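Side-chain contacts in periplasmic binding protein (Sulfurospirillum deleyianum, PDB 4PAG), which probably captures a small solute in the periplasm for delivery to an ABC transporter, and here holds a histidine in a pocket: residues A[141-144]-A[145-149]; A[151-154]-A[155-159]; A[159-162]-A[163-167]; A[271-274]-A[275-279]; A[281-284]-A[285-289]. All blocks are in the same frame, centred on the assembly; numbering follows the deposited sequence. Where two conformers were deposited one is given.

Contact 1 (A[141-144]-A[145-149]); sequences EERA and NALAN
Ala148 N donates to Ala144 O at 2.9 Å and Ala146 N to Glu142 O at 3.1 Å. Between these two i to i+4 bonds of helix 141-163 runs a third, straighter though longer, from Leu147 N to Arg143 O, with an N-H...O angle of 168°. Outside this backbone frame a water joins two polar side chains: it donates to Glu142 OE2 at 2.7 Å and takes a weak bond from Asn145 ND2 at 3.1 Å, so the carboxylate and the amide are linked without touching.

On another flank a charged group meets a hydrocarbon one. Arg143 starts with CG anti to its own N (chi1 171°) and then bends at chi2, which brings the guanidinium alongside the next turn. There Leu147 CD2 sits over the centre of one guanidinium face, 3.7 Å above its plane and 3.8 Å from Arg143 CZ. The arginine's nitrogens bond elsewhere: NH2 donates to Val36 O and NH1 to Leu307 O. The arginine thus divides its chemistry, its flat face resting on a buried leucine while its nitrogens tie this turn to the helices 28-37 and 297-309 through two backbone carbonyls.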
loop_
_atom_site.group_PDB
_atom_site.type_symbol
_atom_site.label_atom_id
_atom_site.label_comp_id
_atom_site.label_asym_id
_atom_site.label_seq_id
_atom_site.Cartn_x
_atom_site.Cartn_y
_atom_site.Cartn_z
ATOM N N GLU A 141 4.730 21.076 -5.453
ATOM C CA GLU A 141 4.561 20.595 -6.812
ATOM C C GLU A 141 5.820 19.897 -7.352
ATOM O O GLU A 141 5.723 18.823 -7.939
ATOM C CB GLU A 141 4.152 21.739 -7.757
ATOM C CG GLU A 141 2.840 22.436 -7.405
ATOM C CD GLU A 141 3.018 23.705 -6.566
ATOM O OE1 GLU A 141 4.017 23.835 -5.806
ATOM O OE2 GLU A 141 2.135 24.581 -6.665
ATOM N N GLU A 142 6.996 20.489 -7.148
ATOM C CA GLU A 142 8.216 19.882 -7.702
ATOM C C GLU A 142 8.515 18.546 -7.030
ATOM O O GLU A 142 8.883 17.593 -7.701
ATOM C CB GLU A 142 9.431 20.801 -7.590
ATOM C CG GLU A 142 9.374 22.052 -8.454
ATOM C CD GLU A 142 9.090 21.769 -9.914
ATOM O OE1 GLU A 142 9.595 20.754 -10.446
ATOM O OE2 GLU A 142 8.367 22.573 -10.537
ATOM N N ARG A 143 8.357 18.485 -5.711
ATOM C CA ARG A 143 8.526 17.238 -4.985
ATOM C C ARG A 143 7.521 16.185 -5.448
ATOM O O ARG A 143 7.905 15.075 -5.797
ATOM C CB ARG A 143 8.399 17.472 -3.474
ATOM C CG ARG A 143 8.351 16.200 -2.647
ATOM C CD ARG A 143 9.638 15.406 -2.738
ATOM N NE ARG A 143 9.597 14.204 -1.912
ATOM C CZ ARG A 143 10.500 13.222 -1.954
ATOM N NH1 ARG A 143 11.547 13.286 -2.776
ATOM N NH2 ARG A 143 10.360 12.168 -1.160
ATOM N N ALA A 144 6.235 16.532 -5.449
ATOM C CA ALA A 144 5.197 15.579 -5.821
ATOM C C ALA A 144 5.348 15.119 -7.276
ATOM O O ALA A 144 5.089 13.958 -7.585
ATOM C CB ALA A 144 3.814 16.169 -5.595
ATOM N N ASN A 145 5.751 16.032 -8.158
ATOM C CA ASN A 145 5.981 15.690 -9.565
ATOM C C ASN A 145 7.165 14.732 -9.771
ATOM O O ASN A 145 7.121 13.879 -10.661
ATOM C CB ASN A 145 6.170 16.956 -10.410
ATOM C CG ASN A 145 4.898 17.796 -10.516
ATOM O OD1 ASN A 145 3.805 17.377 -10.108
ATOM N ND2 ASN A 145 5.037 18.999 -11.066
ATOM N N ALA A 146 8.222 14.874 -8.968
ATOM C CA ALA A 146 9.363 13.947 -9.037
ATOM C C ALA A 146 8.911 12.523 -8.702
ATOM O O ALA A 146 9.241 11.574 -9.413
ATOM C CB ALA A 146 10.471 14.386 -8.096
ATOM N N LEU A 147 8.130 12.391 -7.633
ATOM C CA LEU A 147 7.576 11.099 -7.220
ATOM C C LEU A 147 6.642 10.519 -8.271
ATOM O O LEU A 147 6.714 9.316 -8.568
ATOM C CB LEU A 147 6.835 11.221 -5.882
ATOM C CG LEU A 147 7.646 11.750 -4.704
ATOM C CD1 LEU A 147 6.808 11.722 -3.432
ATOM C CD2 LEU A 147 8.922 10.949 -4.513
ATOM N N ALA A 148 5.781 11.377 -8.827
ATOM C CA ALA A 148 4.851 10.985 -9.871
ATOM C C ALA A 148 5.570 10.454 -11.104
ATOM O O ALA A 148 5.133 9.480 -11.698
ATOM C CB ALA A 148 3.950 12.156 -10.262
ATOM N N ASN A 149 6.671 11.090 -11.484
ATOM C CA ASN A 149 7.409 10.663 -12.668
ATOM C C ASN A 149 8.027 9.271 -12.513
ATOM O O ASN A 149 7.947 8.458 -13.432
ATOM C CB ASN A 149 8.460 11.702 -13.052
ATOM C CG ASN A 149 7.858 12.884 -13.789
ATOM O OD1 ASN A 149 7.005 12.721 -14.658
ATOM N ND2 ASN A 149 8.283 14.080 -13.433
HETATM O O HOH W 1 6.562 21.488 -12.172
#

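Contact 2 (A[151-154]-A[155-159]); sequences AQTY and LDELK
Glu157 leans back over the preceding turn of helix 141-163 and meets Thr153 and Tyr154 along its whole length. Its CB lies 3.5 Å from Thr153 O, the carbonyl that also accepts the backbone bond from Glu157 N. CG comes nearer to the same oxygen, 3.3 Å from Thr153 O, and beyond it the chain runs extended. CD passes the methyl of Thr153, and at the tip the two oxygens part: OE2 lies 3.7 Å from Thr153 CG2, whereas OE1 lies on the Tyr154 side, 3.8 Å from Tyr154 CA. Ring and carboxylate lie side by side with planes only 19° apart. OE1 has its charge partner in Lys300 NZ of helix 297-309, and because that lysine also makes a cation-pi contact with Tyr154, one ammonium group serves both side chains.

Farther round the helix, Gln152 NE2 donates to Asp156 OD1 at 2.9 Å. The bond is bent, 134° at the hydrogen, and reaches the oxygen from above the carboxylate plane. Gln152 swings its amide there through the bend at chi2 (66°).

The apolar flank faces inward. Ala151 and Tyr154 pack on Ile278, and Leu158 on Ala281 and Ala285, all of helix 277-288, while Leu155 reaches Pro128 of helix 127-138 and Leu197 of helix 193-197. With helix 297-309 on the Glu157 side, the segment is set among four helices.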
loop_
_atom_site.group_PDB
_atom_site.type_symbol
_atom_site.label_atom_id
_atom_site.label_comp_id
_atom_site.label_asym_id
_atom_site.label_seq_id
_atom_site.Cartn_x
_atom_site.Cartn_y
_atom_site.Cartn_z
ATOM N N ALA A 151 6.939 6.998 -10.349
ATOM C CA ALA A 151 5.746 6.171 -10.323
ATOM C C ALA A 151 5.298 5.820 -11.746
ATOM O O ALA A 151 5.102 4.640 -12.071
ATOM C CB ALA A 151 4.629 6.875 -9.556
ATOM N N GLN A 152 5.169 6.834 -12.601
ATOM C CA GLN A 152 4.709 6.610 -13.973
ATOM C C GLN A 152 5.625 5.643 -14.729
ATOM O O GLN A 152 5.152 4.708 -15.388
ATOM C CB GLN A 152 4.604 7.942 -14.738
ATOM C CG GLN A 152 3.910 7.823 -16.085
ATOM C CD GLN A 152 2.452 7.446 -15.933
ATOM O OE1 GLN A 152 1.628 8.274 -15.553
ATOM N NE2 GLN A 152 2.130 6.190 -16.204
ATOM N N THR A 153 6.930 5.861 -14.627
ATOM C CA THR A 153 7.905 5.001 -15.298
ATOM C C THR A 153 7.813 3.556 -14.824
ATOM O O THR A 153 7.739 2.639 -15.639
ATOM C CB THR A 153 9.333 5.516 -15.067
ATOM O OG1 THR A 153 9.436 6.823 -15.631
ATOM C CG2 THR A 153 10.377 4.601 -15.709
ATOM N N TYR A 154 7.812 3.357 -13.511
ATOM C CA TYR A 154 7.757 2.001 -12.952
ATOM C C TYR A 154 6.463 1.298 -13.348
ATOM O O TYR A 154 6.474 0.122 -13.734
ATOM C CB TYR A 154 7.891 2.035 -11.430
ATOM C CG TYR A 154 9.300 2.141 -10.911
ATOM C CD1 TYR A 154 10.272 2.881 -11.581
ATOM C CD2 TYR A 154 9.658 1.519 -9.726
ATOM C CE1 TYR A 154 11.563 2.982 -11.081
ATOM C CE2 TYR A 154 10.938 1.615 -9.220
ATOM C CZ TYR A 154 11.887 2.344 -9.897
ATOM O OH TYR A 154 13.156 2.427 -9.380
ATOM N N LEU A 155 5.355 2.020 -13.268
ATOM C CA LEU A 155 4.053 1.462 -13.623
ATOM C C LEU A 155 3.950 1.101 -15.113
ATOM O O LEU A 155 3.398 0.050 -15.466
ATOM C CB LEU A 155 2.940 2.432 -13.221
ATOM C CG LEU A 155 2.742 2.559 -11.707
ATOM C CD1 LEU A 155 1.999 3.846 -11.369
ATOM C CD2 LEU A 155 2.015 1.348 -11.128
ATOM N N ASP A 156 4.489 1.959 -15.979
ATOM C CA ASP A 156 4.497 1.697 -17.427
ATOM C C ASP A 156 5.373 0.492 -17.774
ATOM O O ASP A 156 4.993 -0.337 -18.595
ATOM C CB ASP A 156 4.982 2.930 -18.200
ATOM C CG ASP A 156 3.973 4.074 -18.187
ATOM O OD1 ASP A 156 2.816 3.867 -17.753
ATOM O OD2 ASP A 156 4.339 5.193 -18.618
ATOM N N GLU A 157 6.544 0.400 -17.153
ATOM C CA GLU A 157 7.434 -0.745 -17.355
ATOM C C GLU A 157 6.756 -2.051 -16.979
ATOM O O GLU A 157 6.872 -3.048 -17.690
ATOM C CB GLU A 157 8.700 -0.611 -16.512
ATOM C CG GLU A 157 9.687 0.418 -17.014
ATOM C CD GLU A 157 10.795 0.679 -16.016
ATOM O OE1 GLU A 157 10.639 0.309 -14.825
ATOM O OE2 GLU A 157 11.827 1.249 -16.423
ATOM N N LEU A 158 6.080 -2.046 -15.837
ATOM C CA LEU A 158 5.394 -3.238 -15.361
ATOM C C LEU A 158 4.240 -3.619 -16.281
ATOM O O LEU A 158 4.068 -4.797 -16.596
ATOM C CB LEU A 158 4.887 -3.054 -13.927
ATOM C CG LEU A 158 4.268 -4.308 -13.289
ATOM C CD1 LEU A 158 5.285 -5.437 -13.182
ATOM C CD2 LEU A 158 3.709 -3.953 -11.923
ATOM N N LYS A 159 3.463 -2.625 -16.710
ATOM C CA LYS A 159 2.335 -2.854 -17.625
ATOM C C LYS A 159 2.779 -3.489 -18.939
ATOM O O LYS A 159 2.153 -4.428 -19.434
ATOM C CB LYS A 159 1.610 -1.546 -17.921
ATOM C CG LYS A 159 0.314 -1.723 -18.695
ATOM C CD LYS A 159 -0.371 -0.397 -18.993
ATOM C CE LYS A 159 -1.769 -0.646 -19.544
ATOM N NZ LYS A 159 -2.299 0.503 -20.325
#

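Contact 3 (A[159-162]-A[163-167]); sequences KTFV and ASIPE
Lys159 O accepts from Ala163 N at 3.0 Å, the last strong i to i+4 bond in this part of helix 141-163. One residue on, Thr160 O receives a weak, longer bond from Ser164 N, a sign that the regular pattern is failing. Phe161 O is gripped twice by the same residue: Ser164 N donates at 3.0 Å from well above the carbonyl plane, and Ser164 OG at 2.6 Å in that plane, on a lone pair. The hydroxyl reaches it because Ser164 places OG between its own N and carbonyl carbon (chi1 78°). The phenyl ring of Phe161 is turned to the chain that leaves the helix, and its CZ lies 3.9 Å from Ile165 CD1. Val162 O closes the turn by accepting from Ile165 N at 3.0 Å, now three residues apart.

An alanine in place of Ile165 would remove the branch reaching Phe161 and is likely to open a gap beside the ring.

Around this exit, Phe161 also packs on Pro294, and Ile165 on Tyr289 and Arg292 just beyond helix 277-288, while Val162 meets Arg170. The helix end is thus packed against neighbouring loops before the chain enters strand 172-176.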
loop_
_atom_site.group_PDB
_atom_site.type_symbol
_atom_site.label_atom_id
_atom_site.label_comp_id
_atom_site.label_asym_id
_atom_site.label_seq_id
_atom_site.Cartn_x
_atom_site.Cartn_y
_atom_site.Cartn_z
ATOM N N LYS A 159 3.463 -2.625 -16.710
ATOM C CA LYS A 159 2.335 -2.854 -17.625
ATOM C C LYS A 159 2.779 -3.489 -18.939
ATOM O O LYS A 159 2.153 -4.428 -19.434
ATOM C CB LYS A 159 1.610 -1.546 -17.921
ATOM C CG LYS A 159 0.314 -1.723 -18.695
ATOM C CD LYS A 159 -0.371 -0.397 -18.993
ATOM C CE LYS A 159 -1.769 -0.646 -19.544
ATOM N NZ LYS A 159 -2.299 0.503 -20.325
ATOM N N THR A 160 3.860 -2.968 -19.496
ATOM C CA THR A 160 4.412 -3.490 -20.731
ATOM C C THR A 160 4.929 -4.916 -20.536
ATOM O O THR A 160 4.659 -5.781 -21.363
ATOM C CB THR A 160 5.507 -2.560 -21.274
ATOM O OG1 THR A 160 4.913 -1.289 -21.566
ATOM C CG2 THR A 160 6.119 -3.115 -22.551
ATOM N N PHE A 161 5.634 -5.172 -19.438
ATOM C CA PHE A 161 6.090 -6.535 -19.143
ATOM C C PHE A 161 4.926 -7.532 -18.970
ATOM O O PHE A 161 4.925 -8.605 -19.580
ATOM C CB PHE A 161 6.998 -6.578 -17.910
ATOM C CG PHE A 161 7.275 -7.974 -17.430
ATOM C CD1 PHE A 161 8.040 -8.832 -18.197
ATOM C CD2 PHE A 161 6.723 -8.444 -16.247
ATOM C CE1 PHE A 161 8.284 -10.125 -17.782
ATOM C CE2 PHE A 161 6.955 -9.744 -15.834
ATOM C CZ PHE A 161 7.741 -10.583 -16.604
ATOM N N VAL A 162 3.945 -7.180 -18.146
ATOM C CA VAL A 162 2.813 -8.074 -17.889
ATOM C C VAL A 162 2.030 -8.373 -19.182
ATOM O O VAL A 162 1.621 -9.518 -19.419
ATOM C CB VAL A 162 1.899 -7.529 -16.766
ATOM C CG1 VAL A 162 0.610 -8.323 -16.674
ATOM C CG2 VAL A 162 2.630 -7.586 -15.435
ATOM N N ALA A 163 1.859 -7.362 -20.032
ATOM C CA ALA A 163 1.229 -7.565 -21.345
ATOM C C ALA A 163 1.946 -8.607 -22.213
ATOM O O ALA A 163 1.315 -9.247 -23.051
ATOM C CB ALA A 163 1.118 -6.242 -22.098
ATOM N N SER A 164 3.250 -8.787 -22.017
ATOM C CA SER A 164 4.012 -9.786 -22.781
ATOM C C SER A 164 3.830 -11.236 -22.298
ATOM O O SER A 164 4.334 -12.167 -22.932
ATOM C CB SER A 164 5.502 -9.424 -22.797
ATOM O OG SER A 164 6.149 -9.765 -21.581
ATOM N N ILE A 165 3.125 -11.428 -21.185
ATOM C CA ILE A 165 2.862 -12.770 -20.648
ATOM C C ILE A 165 1.458 -13.197 -21.074
ATOM O O ILE A 165 0.483 -12.625 -20.591
ATOM C CB ILE A 165 2.922 -12.798 -19.097
ATOM C CG1 ILE A 165 4.164 -12.077 -18.564
ATOM C CG2 ILE A 165 2.872 -14.230 -18.581
ATOM C CD1 ILE A 165 5.471 -12.683 -19.015
ATOM N N PRO A 166 1.342 -14.211 -21.957
ATOM C CA PRO A 166 0.019 -14.711 -22.337
ATOM C C PRO A 166 -0.798 -15.147 -21.124
ATOM O O PRO A 166 -0.232 -15.639 -20.140
ATOM C CB PRO A 166 0.331 -15.925 -23.214
ATOM C CG PRO A 166 1.727 -15.731 -23.687
ATOM C CD PRO A 166 2.430 -14.961 -22.610
ATOM N N GLU A 167 -2.116 -14.992 -21.205
ATOM C CA GLU A 167 -2.995 -15.259 -20.064
ATOM C C GLU A 167 -2.870 -16.693 -19.548
ATOM O O GLU A 167 -2.892 -16.919 -18.339
ATOM C CB GLU A 167 -4.450 -14.933 -20.409
ATOM C CG GLU A 167 -4.659 -13.469 -20.777
ATOM C CD GLU A 167 -5.968 -12.903 -20.259
ATOM O OE1 GLU A 167 -7.040 -13.398 -20.670
ATOM O OE2 GLU A 167 -5.922 -11.951 -19.441
#

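Contact 4 (A[271-274]-A[275-279]); sequences RPPS and FMRIL
Pro273 CB lies over one face of the Arg277 guanidinium, 3.3 Å above its plane and displaced toward the rim, with Arg277 CZ 3.4 Å away. Ring and arginine run side by side, the arginine chain extended from CG to NE, which carries the guanidinium back beside the proline ring. The Phe275 ring has on one face the CG of Met276, which is present as selenomethionine, and it also meets the ring of Phe308 with planes about 10° apart.

Between these flat groups sits Ser274. Its OG, turned between the backbone N and the carbonyl carbon (chi1 80°), accepts from Met276 N at 3.1 Å with an angle of 155°, an ST turn that caps the chain as it enters helix 277-288. Its carbonyl oxygen takes Arg277 N at 3.0 Å, closing a type I beta turn from Ser274 to Arg277. The same hydroxyl touches Met276 CG at 3.3 Å.

Every residue in touch here is buried, and the chemistry follows: Ser274 supplies acceptors for two N-H groups at the head of the helix, and the guanidinium, with Pro273 CB against one face, gives NH2 to one carbonyl of its own loop, Thr269 O, and one of another, Phe190 O.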
loop_
_atom_site.group_PDB
_atom_site.type_symbol
_atom_site.label_atom_id
_atom_site.label_comp_id
_atom_site.label_asym_id
_atom_site.label_seq_id
_atom_site.Cartn_x
_atom_site.Cartn_y
_atom_site.Cartn_z
ATOM N N ARG A 271 -2.002 -3.485 3.896
ATOM C CA ARG A 271 -2.047 -3.251 5.340
ATOM C C ARG A 271 -1.074 -2.135 5.753
ATOM O O ARG A 271 -0.294 -2.299 6.685
ATOM C CB ARG A 271 -1.731 -4.553 6.115
ATOM C CG ARG A 271 -2.459 -5.795 5.629
ATOM C CD ARG A 271 -3.979 -5.684 5.728
ATOM N NE ARG A 271 -4.641 -6.757 4.987
ATOM C CZ ARG A 271 -5.950 -7.022 5.022
ATOM N NH1 ARG A 271 -6.775 -6.320 5.789
ATOM N NH2 ARG A 271 -6.437 -8.011 4.287
ATOM N N PRO A 272 -1.144 -0.973 5.078
ATOM C CA PRO A 272 -2.141 -0.548 4.109
ATOM C C PRO A 272 -1.778 -0.727 2.630
ATOM O O PRO A 272 -0.598 -0.797 2.279
ATOM C CB PRO A 272 -2.217 0.949 4.372
ATOM C CG PRO A 272 -0.791 1.304 4.681
ATOM C CD PRO A 272 -0.221 0.124 5.414
ATOM N N PRO A 273 -2.803 -0.743 1.762
ATOM C CA PRO A 273 -2.589 -0.430 0.356
ATOM C C PRO A 273 -1.971 0.963 0.297
ATOM O O PRO A 273 -2.397 1.845 1.036
ATOM C CB PRO A 273 -4.000 -0.404 -0.238
ATOM C CG PRO A 273 -4.895 -0.980 0.783
ATOM C CD PRO A 273 -4.226 -0.852 2.108
ATOM N N SER A 274 -0.942 1.151 -0.516
ATOM C CA SER A 274 -0.298 2.455 -0.617
ATOM C C SER A 274 0.572 2.561 -1.863
ATOM O O SER A 274 0.765 1.588 -2.602
ATOM C CB SER A 274 0.570 2.731 0.618
ATOM O OG SER A 274 1.822 2.058 0.525
ATOM N N PHE A 275 1.102 3.763 -2.061
ATOM C CA PHE A 275 2.066 4.045 -3.119
ATOM C C PHE A 275 3.283 3.098 -3.122
ATOM O O PHE A 275 3.972 2.988 -4.131
ATOM C CB PHE A 275 2.561 5.484 -2.979
ATOM C CG PHE A 275 3.531 5.659 -1.864
ATOM C CD1 PHE A 275 3.094 5.919 -0.583
ATOM C CD2 PHE A 275 4.898 5.506 -2.090
ATOM C CE1 PHE A 275 4.004 6.048 0.458
ATOM C CE2 PHE A 275 5.802 5.628 -1.058
ATOM C CZ PHE A 275 5.356 5.905 0.224
HETATM N N MSE A 276 3.567 2.437 -2.003
HETATM C CA MSE A 276 4.668 1.454 -1.952
HETATM C C MSE A 276 4.509 0.381 -3.012
HETATM O O MSE A 276 5.495 -0.259 -3.416
HETATM C CB MSE A 276 4.737 0.746 -0.600
HETATM C CG MSE A 276 5.065 1.647 0.581
HETATM SE SE MSE A 276 6.860 2.448 0.458
HETATM C CE MSE A 276 7.956 0.815 0.650
ATOM N N ARG A 277 3.277 0.180 -3.477
ATOM C CA ARG A 277 2.980 -0.790 -4.543
ATOM C C ARG A 277 3.687 -0.500 -5.864
ATOM O O ARG A 277 3.909 -1.415 -6.668
ATOM C CB ARG A 277 1.477 -0.884 -4.771
ATOM C CG ARG A 277 0.758 -1.564 -3.625
ATOM C CD ARG A 277 -0.744 -1.328 -3.638
ATOM N NE ARG A 277 -1.362 -2.257 -2.705
ATOM C CZ ARG A 277 -2.659 -2.515 -2.599
ATOM N NH1 ARG A 277 -3.557 -1.884 -3.356
ATOM N NH2 ARG A 277 -3.059 -3.421 -1.706
ATOM N N ILE A 278 4.039 0.766 -6.085
ATOM C CA ILE A 278 4.891 1.148 -7.207
ATOM C C ILE A 278 6.139 0.250 -7.268
ATOM O O ILE A 278 6.537 -0.198 -8.344
ATOM C CB ILE A 278 5.289 2.631 -7.088
ATOM C CG1 ILE A 278 4.060 3.504 -7.354
ATOM C CG2 ILE A 278 6.406 2.986 -8.058
ATOM C CD1 ILE A 278 4.142 4.878 -6.717
ATOM N N LEU A 279 6.731 -0.013 -6.106
ATOM C CA LEU A 279 7.873 -0.916 -5.989
ATOM C C LEU A 279 7.422 -2.346 -5.702
ATOM O O LEU A 279 7.954 -3.302 -6.276
ATOM C CB LEU A 279 8.799 -0.441 -4.873
ATOM C CG LEU A 279 10.002 -1.323 -4.544
ATOM C CD1 LEU A 279 10.975 -1.341 -5.703
ATOM C CD2 LEU A 279 10.682 -0.821 -3.280
#

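Contact 5 (A[281-284]-A[285-289]); sequences AHWI and ASKLY
Two torsions bring Trp283 and Lys287 together: the indole leaves with CG anti to its own N (chi1 173°), whereas the lysine sets CG anti to its carbonyl carbon and folds again at chi2. The lysine chain thereby crosses the indole at a slant. Its CG stands 4.2 Å above one face, displaced toward the rim, and its CE comes within 3.5 Å of Trp283 NE1. Ser286, by contrast, tucks OG back against its own helix (chi1 77°), where it donates to Trp283 O at 2.6 Å.

That carbonyl also accepts from Lys287 N at 3.2 Å, so Trp283 O has two donors from successive residues. Replacing Ser286 with an alanine would remove the hydroxyl, and Trp283 O would probably be left with only the longer bond from Lys287 N among the contacts described here. On another flank, Ile284 CG2 lies 3.7 Å from Leu288 CD1, the two side chains pointing the same way, while Leu288 N donates to Ile284 O at 2.9 Å.

Trp283 also meets Trp268 edge-to-face, and Ile284 packs on Pro194 and Leu195 of helix 193-197. His282 is held at both nitrogens, ND1 by Tyr293 OH and NE2 by Tyr154 O. Tyr289 is the first residue to leave helical geometry. A serine hydroxyl returning to an earlier carbonyl of its own turn is a familiar helix device, here on a buried helix whose Trp283 side chain lies about 6 Å from the bound histidine.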
loop_
_atom_site.group_PDB
_atom_site.type_symbol
_atom_site.label_atom_id
_atom_site.label_comp_id
_atom_site.label_asym_id
_atom_site.label_seq_id
_atom_site.Cartn_x
_atom_site.Cartn_y
_atom_site.Cartn_z
ATOM N N ALA A 281 4.798 -4.096 -6.480
ATOM C CA ALA A 281 4.307 -4.872 -7.625
ATOM C C ALA A 281 5.466 -5.378 -8.488
ATOM O O ALA A 281 5.394 -6.474 -9.046
ATOM C CB ALA A 281 3.333 -4.058 -8.448
ATOM N N HIS A 282 6.538 -4.598 -8.581
ATOM C CA HIS A 282 7.756 -5.071 -9.252
ATOM C C HIS A 282 8.393 -6.231 -8.497
ATOM O O HIS A 282 8.791 -7.241 -9.101
ATOM C CB HIS A 282 8.773 -3.946 -9.442
ATOM C CG HIS A 282 8.552 -3.150 -10.684
ATOM N ND1 HIS A 282 9.019 -3.553 -11.914
ATOM C CD2 HIS A 282 7.895 -1.985 -10.892
ATOM C CE1 HIS A 282 8.667 -2.667 -12.828
ATOM N NE2 HIS A 282 7.983 -1.707 -12.232
ATOM N N TRP A 283 8.490 -6.089 -7.182
ATOM C CA TRP A 283 8.989 -7.175 -6.338
ATOM C C TRP A 283 8.171 -8.452 -6.547
ATOM O O TRP A 283 8.739 -9.539 -6.754
ATOM C CB TRP A 283 8.985 -6.755 -4.870
ATOM C CG TRP A 283 9.333 -7.864 -3.934
ATOM C CD1 TRP A 283 10.583 -8.350 -3.671
ATOM C CD2 TRP A 283 8.429 -8.633 -3.140
ATOM N NE1 TRP A 283 10.511 -9.366 -2.760
ATOM C CE2 TRP A 283 9.201 -9.569 -2.421
ATOM C CE3 TRP A 283 7.042 -8.630 -2.968
ATOM C CZ2 TRP A 283 8.635 -10.480 -1.535
ATOM C CZ3 TRP A 283 6.479 -9.549 -2.098
ATOM C CH2 TRP A 283 7.278 -10.459 -1.390
ATOM N N ILE A 284 6.845 -8.326 -6.512
ATOM C CA ILE A 284 5.960 -9.463 -6.819
ATOM C C ILE A 284 6.242 -10.053 -8.218
ATOM O O ILE A 284 6.352 -11.281 -8.372
ATOM C CB ILE A 284 4.460 -9.084 -6.717
ATOM C CG1 ILE A 284 4.066 -8.815 -5.260
ATOM C CG2 ILE A 284 3.581 -10.196 -7.259
ATOM C CD1 ILE A 284 2.754 -8.069 -5.125
ATOM N N ALA A 285 6.344 -9.197 -9.233
ATOM C CA ALA A 285 6.621 -9.669 -10.599
ATOM C C ALA A 285 7.926 -10.469 -10.676
ATOM O O ALA A 285 8.002 -11.502 -11.366
ATOM C CB ALA A 285 6.661 -8.499 -11.573
ATOM N N SER A 286 8.939 -9.999 -9.954
ATOM C CA SER A 286 10.241 -10.671 -9.895
ATOM C C SER A 286 10.123 -12.076 -9.296
ATOM O O SER A 286 10.871 -12.971 -9.672
ATOM C CB SER A 286 11.265 -9.843 -9.108
ATOM O OG SER A 286 11.076 -9.941 -7.697
ATOM N N LYS A 287 9.184 -12.263 -8.377
ATOM C CA LYS A 287 8.954 -13.573 -7.772
ATOM C C LYS A 287 8.052 -14.463 -8.636
ATOM O O LYS A 287 8.248 -15.669 -8.678
ATOM C CB LYS A 287 8.356 -13.416 -6.370
ATOM C CG LYS A 287 9.223 -12.643 -5.383
ATOM C CD LYS A 287 10.644 -13.193 -5.280
ATOM C CE LYS A 287 11.441 -12.454 -4.220
ATOM N NZ LYS A 287 12.898 -12.636 -4.438
ATOM N N LEU A 288 7.072 -13.874 -9.319
ATOM C CA LEU A 288 6.178 -14.633 -10.205
ATOM C C LEU A 288 6.866 -15.098 -11.502
ATOM O O LEU A 288 6.523 -16.141 -12.053
ATOM C CB LEU A 288 4.948 -13.796 -10.557
ATOM C CG LEU A 288 4.027 -13.329 -9.423
ATOM C CD1 LEU A 288 2.864 -12.526 -10.011
ATOM C CD2 LEU A 288 3.513 -14.491 -8.592
ATOM N N TYR A 289 7.833 -14.314 -11.970
ATOM C CA TYR A 289 8.477 -14.512 -13.267
ATOM C C TYR A 289 9.991 -14.423 -13.123
ATOM O O TYR A 289 10.620 -13.532 -13.685
ATOM C CB TYR A 289 7.946 -13.483 -14.269
ATOM C CG TYR A 289 6.460 -13.623 -14.423
ATOM C CD1 TYR A 289 5.926 -14.712 -15.104
ATOM C CD2 TYR A 289 5.576 -12.723 -13.816
ATOM C CE1 TYR A 289 4.567 -14.884 -15.221
ATOM C CE2 TYR A 289 4.202 -12.894 -13.930
ATOM C CZ TYR A 289 3.710 -13.983 -14.632
ATOM O OH TYR A 289 2.359 -14.188 -14.769
#

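Overall arrangement
Contacts 1, 2 and 3 follow one another along helix 141-163, with about 27 Å between the centres of the first and third, while contacts 4 and 5 open and close helix 277-288. The two helices touch through contact 2, where Ile278, Ala281, His282 and Ala285 are among the partners; the chain just beyond their ends meets in contact 3, where Phe161 and Ile165 pack on Tyr289. Contact 4 is the most central, about 2 Å from the centre of the chain, and with contact 5 it is buried; contacts 1 to 3 keep a polar, partly exposed flank. Water and carboxylates accordingly mark contacts 1 and 2, whereas serine hydroxyls pair with backbone groups in contacts 3, 4 and 5.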